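Local coordinates for putative adhesin (Parabacteroides distasonis, PDB 3LJY), which is of unknown function but is a putative adhesin, probably a lipoprotein, that may take part in cell adhesion, at residues Y22-V27 with L89-V94; S161-K166 with D181-G186. One frame throughout, in Å; residues are numbered along the deposited sequence.

Interaction 1: residues Y22-V27 with L89-V94; sequences YNEIKV and LAAAKV
V27 turns its CG1 between its own backbone N and carbonyl carbon (chi1 66°), while V94 swings CG1 opposite its backbone N (chi1 -172°), and the two methyls meet at 3.7 Å from V27 CG1 to V94 CG1. The pair illustrates how equivalent positions on successive coils of a parallel beta-helix stack in register, here valine on valine and lysine beside lysine: strands 24-27 and 91-94 run nearly parallel, and sixty-one residues separate the two segments. I25 and L89 continue the buried side, crossing at about a right angle with CG1 of I25 against CD1 of L89. F33 from strand 32-37 packs on I25 and V27, and F100 from strand 99-102 on L89, A92 and V94, so this face looks into the core.

The backbone bonds change in quality along the pair. Just ahead of the strands, N23 O accepts two N-H groups, from A90 N at 2.8 Å and weakly from A91 N, which ties the two lead-in loops together. Then I25 N donates to A91 O at 3.1 Å, K93 N bonds to I25 O, and V27 N reaches K93 O at 2.9 Å with a nearly straight N-H...O angle of 175°.

The other face carries E24, A91, K26 and K93. CG of K26 touches CB of K93. In the conformer given, one of two, K93 bends at chi2, chi3 and chi4, and a weak bond from its NZ to A92 O is tentative. More securely, CD of E24 lies 3.8 Å from A91 CB.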
loop_
_atom_site.group_PDB
_atom_site.type_symbol
_atom_site.label_atom_id
_atom_site.label_comp_id
_atom_site.label_asym_id
_atom_site.label_seq_id
_atom_site.Cartn_x
_atom_site.Cartn_y
_atom_site.Cartn_z
ATOM N N TYR A 22 -5.053 -15.147 -10.174
ATOM C CA TYR A 22 -5.791 -14.003 -9.689
ATOM C C TYR A 22 -4.940 -12.755 -9.940
ATOM O O TYR A 22 -3.724 -12.848 -10.022
ATOM C CB TYR A 22 -6.110 -14.197 -8.198
ATOM C CG TYR A 22 -4.874 -14.311 -7.333
ATOM C CD1 TYR A 22 -4.192 -13.171 -6.887
ATOM C CD2 TYR A 22 -4.367 -15.556 -6.977
ATOM C CE1 TYR A 22 -3.051 -13.292 -6.118
ATOM C CE2 TYR A 22 -3.230 -15.672 -6.213
ATOM C CZ TYR A 22 -2.582 -14.550 -5.796
ATOM O OH TYR A 22 -1.475 -14.684 -5.052
ATOM N N ASN A 23 -5.586 -11.603 -10.112
ATOM C CA ASN A 23 -4.889 -10.316 -10.314
ATOM C C ASN A 23 -5.298 -9.281 -9.276
ATOM O O ASN A 23 -4.920 -8.114 -9.345
ATOM C CB ASN A 23 -5.159 -9.763 -11.721
ATOM C CG ASN A 23 -6.595 -9.290 -11.905
ATOM O OD1 ASN A 23 -7.524 -9.721 -11.203
ATOM N ND2 ASN A 23 -6.782 -8.393 -12.865
ATOM N N GLU A 24 -6.068 -9.726 -8.305
ATOM C CA GLU A 24 -6.567 -8.848 -7.295
ATOM C C GLU A 24 -6.621 -9.601 -5.971
ATOM O O GLU A 24 -6.858 -10.813 -5.914
ATOM C CB GLU A 24 -7.914 -8.256 -7.755
ATOM C CG GLU A 24 -8.623 -7.463 -6.690
ATOM C CD GLU A 24 -9.672 -6.489 -7.209
ATOM O OE1 GLU A 24 -10.042 -6.535 -8.428
ATOM O OE2 GLU A 24 -10.112 -5.668 -6.343
ATOM N N ILE A 25 -6.320 -8.876 -4.900
ATOM C CA ILE A 25 -6.306 -9.428 -3.533
ATOM C C ILE A 25 -7.137 -8.589 -2.566
ATOM O O ILE A 25 -7.105 -7.382 -2.623
ATOM C CB ILE A 25 -4.874 -9.560 -3.031
ATOM C CG1 ILE A 25 -4.113 -10.519 -3.957
ATOM C CG2 ILE A 25 -4.865 -10.026 -1.620
ATOM C CD1 ILE A 25 -2.922 -11.217 -3.325
ATOM N N LYS A 26 -7.922 -9.245 -1.721
ATOM C CA LYS A 26 -8.626 -8.569 -0.611
ATOM C C LYS A 26 -8.208 -9.210 0.688
ATOM O O LYS A 26 -8.384 -10.400 0.855
ATOM C CB LYS A 26 -10.137 -8.629 -0.804
ATOM C CG LYS A 26 -10.589 -7.567 -1.819
ATOM C CD LYS A 26 -11.961 -7.831 -2.452
ATOM C CE LYS A 26 -12.247 -6.811 -3.576
ATOM N NZ LYS A 26 -13.304 -7.276 -4.544
ATOM N N VAL A 27 -7.580 -8.433 1.569
ATOM C CA VAL A 27 -7.149 -8.937 2.878
ATOM C C VAL A 27 -7.648 -8.073 4.043
ATOM O O VAL A 27 -7.578 -6.830 4.039
ATOM C CB VAL A 27 -5.618 -9.150 2.967
ATOM C CG1 VAL A 27 -4.843 -7.883 2.882
ATOM C CG2 VAL A 27 -5.302 -9.868 4.255
ATOM N N LEU A 89 -0.548 -8.278 -10.402
ATOM C CA LEU A 89 -1.294 -7.636 -9.316
ATOM C C LEU A 89 -1.792 -6.263 -9.762
ATOM O O LEU A 89 -1.089 -5.255 -9.669
ATOM C CB LEU A 89 -0.444 -7.506 -8.056
ATOM C CG LEU A 89 -1.147 -7.003 -6.762
ATOM C CD1 LEU A 89 -2.172 -8.021 -6.199
ATOM C CD2 LEU A 89 -0.073 -6.651 -5.740
ATOM N N ALA A 90 -3.024 -6.238 -10.249
ATOM C CA ALA A 90 -3.671 -5.005 -10.670
ATOM C C ALA A 90 -4.214 -4.222 -9.453
ATOM O O ALA A 90 -4.268 -2.979 -9.471
ATOM C CB ALA A 90 -4.812 -5.314 -11.640
ATOM N N ALA A 91 -4.640 -4.934 -8.405
ATOM C CA ALA A 91 -5.300 -4.265 -7.272
ATOM C C ALA A 91 -5.131 -5.012 -5.986
ATOM O O ALA A 91 -5.154 -6.253 -5.976
ATOM C CB ALA A 91 -6.810 -4.087 -7.556
ATOM N N ALA A 92 -4.964 -4.267 -4.887
ATOM C CA ALA A 92 -5.058 -4.849 -3.553
ATOM C C ALA A 92 -5.860 -3.955 -2.636
ATOM O O ALA A 92 -5.701 -2.745 -2.664
ATOM C CB ALA A 92 -3.654 -5.147 -2.927
ATOM N N LYS A 93 -6.722 -4.564 -1.831
ATOM C CA LYS A 93 -7.481 -3.859 -0.813
ATOM C C LYS A 93 -7.057 -4.481 0.534
ATOM O O LYS A 93 -7.105 -5.711 0.718
ATOM C CB LYS A 93 -9.004 -3.942 -1.069
ATOM C CG LYS A 93 -9.579 -2.818 -1.981
ATOM C CD LYS A 93 -9.945 -3.226 -3.444
ATOM C CE LYS A 93 -8.771 -3.146 -4.446
ATOM N NZ LYS A 93 -8.104 -1.789 -4.637
ATOM N N VAL A 94 -6.578 -3.623 1.437
ATOM C CA VAL A 94 -5.941 -4.061 2.670
ATOM C C VAL A 94 -6.606 -3.362 3.832
ATOM O O VAL A 94 -6.576 -2.142 3.917
ATOM C CB VAL A 94 -4.387 -3.827 2.669
ATOM C CG1 VAL A 94 -3.776 -4.465 3.873
ATOM C CG2 VAL A 94 -3.741 -4.396 1.389
#

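Interaction 2: residues S161-K166 with D181-G186; sequences SITIKK and DIHAFG
H183 is gripped through its backbone at both ends of the residue: its N donates to I162 O at 2.8 Å, almost linearly (172°), and its O accepts I164 N at 2.9 Å from a position tilted out of the carbonyl plane. These two bonds fix strands 161-164 and 181-184 in parallel register, successive coils of a right-handed beta-helix in the manner of the pectate lyase-like families; a further bond, from I162 N to D181 O, is less certain. Past the last direct bond, where the second segment turns its corner, a water takes over. It donates to I164 O at 2.6 Å and accepts from G186 N at 2.8 Å, linking two atoms that do not bond directly. CA-H...O contacts carry the association on, with K165 O facing G186 CA and G186 O facing K166 CA.

Among the side chains, the imidazole of H183 is the centrepiece of the more exposed face. CG stands opposite the carbonyl carbon (chi1 -65°), which sends the ring back along the strand until its CD2 edge meets S161 OG in the ring plane at 3.6 Å. T163 OG1 stands obliquely to the ring, nearest H183 CB at 3.8 Å. The far ring nitrogen, ND1, is hydrogen-bonded to E203, so a carboxylate probably helps set the ring's orientation and may favour its protonated form.

The opposite face belongs to I162 and I182, which point into the interior. There I156 from strand 151-156 touches both isoleucines, and Y174 from strand 172-176 packs on I182 and A184. Strand 161-164 is flanked on its other edge by 141-144, and strand 181-184 by 201-206.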
loop_
_atom_site.group_PDB
_atom_site.type_symbol
_atom_site.label_atom_id
_atom_site.label_comp_id
_atom_site.label_asym_id
_atom_site.label_seq_id
_atom_site.Cartn_x
_atom_site.Cartn_y
_atom_site.Cartn_z
ATOM N N SER A 161 0.410 7.443 6.616
ATOM C CA SER A 161 1.642 7.872 6.001
ATOM C C SER A 161 1.898 7.026 4.763
ATOM O O SER A 161 1.620 5.835 4.756
ATOM C CB SER A 161 2.739 7.622 7.044
ATOM O OG SER A 161 3.986 8.224 6.778
ATOM N N ILE A 162 2.391 7.651 3.705
ATOM C CA ILE A 162 2.960 6.944 2.593
ATOM C C ILE A 162 4.427 7.336 2.503
ATOM O O ILE A 162 4.723 8.525 2.413
ATOM C CB ILE A 162 2.219 7.266 1.257
ATOM C CG1 ILE A 162 0.782 6.666 1.282
ATOM C CG2 ILE A 162 2.992 6.742 0.094
ATOM C CD1 ILE A 162 -0.215 7.263 0.263
ATOM N N THR A 163 5.346 6.342 2.525
ATOM C CA THR A 163 6.782 6.578 2.259
ATOM C C THR A 163 7.174 5.977 0.916
ATOM O O THR A 163 6.819 4.856 0.640
ATOM C CB THR A 163 7.661 5.984 3.366
ATOM O OG1 THR A 163 7.328 6.586 4.615
ATOM C CG2 THR A 163 9.144 6.203 3.076
ATOM N N ILE A 164 7.844 6.737 0.061
ATOM C CA ILE A 164 8.438 6.203 -1.161
ATOM C C ILE A 164 9.901 6.622 -1.134
ATOM O O ILE A 164 10.209 7.826 -1.202
ATOM C CB ILE A 164 7.790 6.699 -2.493
ATOM C CG1 ILE A 164 6.262 6.545 -2.478
ATOM C CG2 ILE A 164 8.389 5.918 -3.692
ATOM C CD1 ILE A 164 5.574 7.166 -3.688
ATOM N N LYS A 165 10.780 5.618 -1.020
ATOM C CA LYS A 165 12.148 5.824 -0.599
ATOM C C LYS A 165 13.058 6.220 -1.736
ATOM O O LYS A 165 14.043 6.918 -1.516
ATOM C CB LYS A 165 12.683 4.556 0.025
ATOM C CG LYS A 165 12.089 4.258 1.356
ATOM C CD LYS A 165 12.750 3.015 1.983
ATOM C CE LYS A 165 12.033 2.611 3.282
ATOM N NZ LYS A 165 12.498 1.307 3.827
ATOM N N LYS A 166 12.765 5.743 -2.938
ATOM C CA LYS A 166 13.602 6.047 -4.065
ATOM C C LYS A 166 12.957 5.724 -5.406
ATOM O O LYS A 166 11.996 4.990 -5.484
ATOM C CB LYS A 166 14.972 5.355 -3.915
ATOM C CG LYS A 166 15.133 4.045 -4.604
ATOM C CD LYS A 166 16.570 3.462 -4.409
ATOM C CE LYS A 166 16.598 1.984 -4.777
ATOM N NZ LYS A 166 17.876 1.233 -4.414
ATOM N N ASP A 181 0.971 12.079 6.386
ATOM C CA ASP A 181 2.267 12.491 5.833
ATOM C C ASP A 181 2.615 11.724 4.577
ATOM O O ASP A 181 2.310 10.546 4.466
ATOM C CB ASP A 181 3.400 12.244 6.833
ATOM C CG ASP A 181 3.326 13.130 8.064
ATOM O OD1 ASP A 181 2.511 14.080 8.131
ATOM O OD2 ASP A 181 4.135 12.889 8.974
ATOM N N ILE A 182 3.228 12.418 3.618
ATOM C CA ILE A 182 3.826 11.801 2.451
ATOM C C ILE A 182 5.314 12.067 2.583
ATOM O O ILE A 182 5.730 13.224 2.686
ATOM C CB ILE A 182 3.324 12.391 1.139
ATOM C CG1 ILE A 182 1.911 11.872 0.843
ATOM C CG2 ILE A 182 4.282 12.008 -0.044
ATOM C CD1 ILE A 182 1.181 12.623 -0.337
ATOM N N HIS A 183 6.100 10.987 2.616
ATOM C CA HIS A 183 7.569 11.065 2.666
ATOM C C HIS A 183 8.142 10.575 1.352
ATOM O O HIS A 183 8.371 9.378 1.195
ATOM C CB HIS A 183 8.121 10.228 3.820
ATOM C CG HIS A 183 7.727 10.737 5.161
ATOM N ND1 HIS A 183 8.268 11.877 5.711
ATOM C CD2 HIS A 183 6.837 10.269 6.062
ATOM C CE1 HIS A 183 7.725 12.096 6.893
ATOM N NE2 HIS A 183 6.868 11.123 7.139
ATOM N N ALA A 184 8.329 11.487 0.409
ATOM C CA ALA A 184 8.741 11.126 -0.945
ATOM C C ALA A 184 9.872 12.008 -1.466
ATOM O O ALA A 184 9.916 12.328 -2.676
ATOM C CB ALA A 184 7.564 11.160 -1.874
ATOM N N PHE A 185 10.769 12.403 -0.557
ATOM C CA PHE A 185 11.983 13.131 -0.922
ATOM C C PHE A 185 12.831 12.364 -1.955
ATOM O O PHE A 185 13.481 12.978 -2.805
ATOM C CB PHE A 185 12.880 13.405 0.307
ATOM C CG PHE A 185 12.571 14.678 1.048
ATOM C CD1 PHE A 185 12.141 15.826 0.389
ATOM C CD2 PHE A 185 12.757 14.747 2.424
ATOM C CE1 PHE A 185 11.865 16.995 1.097
ATOM C CE2 PHE A 185 12.488 15.919 3.123
ATOM C CZ PHE A 185 12.049 17.040 2.454
ATOM N N GLY A 186 12.856 11.033 -1.842
ATOM C CA GLY A 186 13.661 10.182 -2.712
ATOM C C GLY A 186 13.038 9.804 -4.057
ATOM O O GLY A 186 13.716 9.235 -4.938
HETATM O O HOH W 1 11.802 9.403 0.120
#

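In the fold
Interactions 1 and 2 apply one principle, parallel strands stacked in register, at two places in a single elongated fold. Their centres lie 22 Å apart on opposite sides of the chain's centre, and their nearest atoms are about 11 Å apart, so they do not touch. Along the chain they come in series: interaction 1 closes before interaction 2 opens. They also use different walls. Strands 24-27 and 91-94 belong to the same sheet as 151-156 and 172-176, whose side chains back the isoleucines of interaction 2, while 161-164 and 181-184 pair in another. Parallel pairing runs unbroken from 24-27 to 227-233, making one continuous stack; all four segments belong to the putative adhesin head domain.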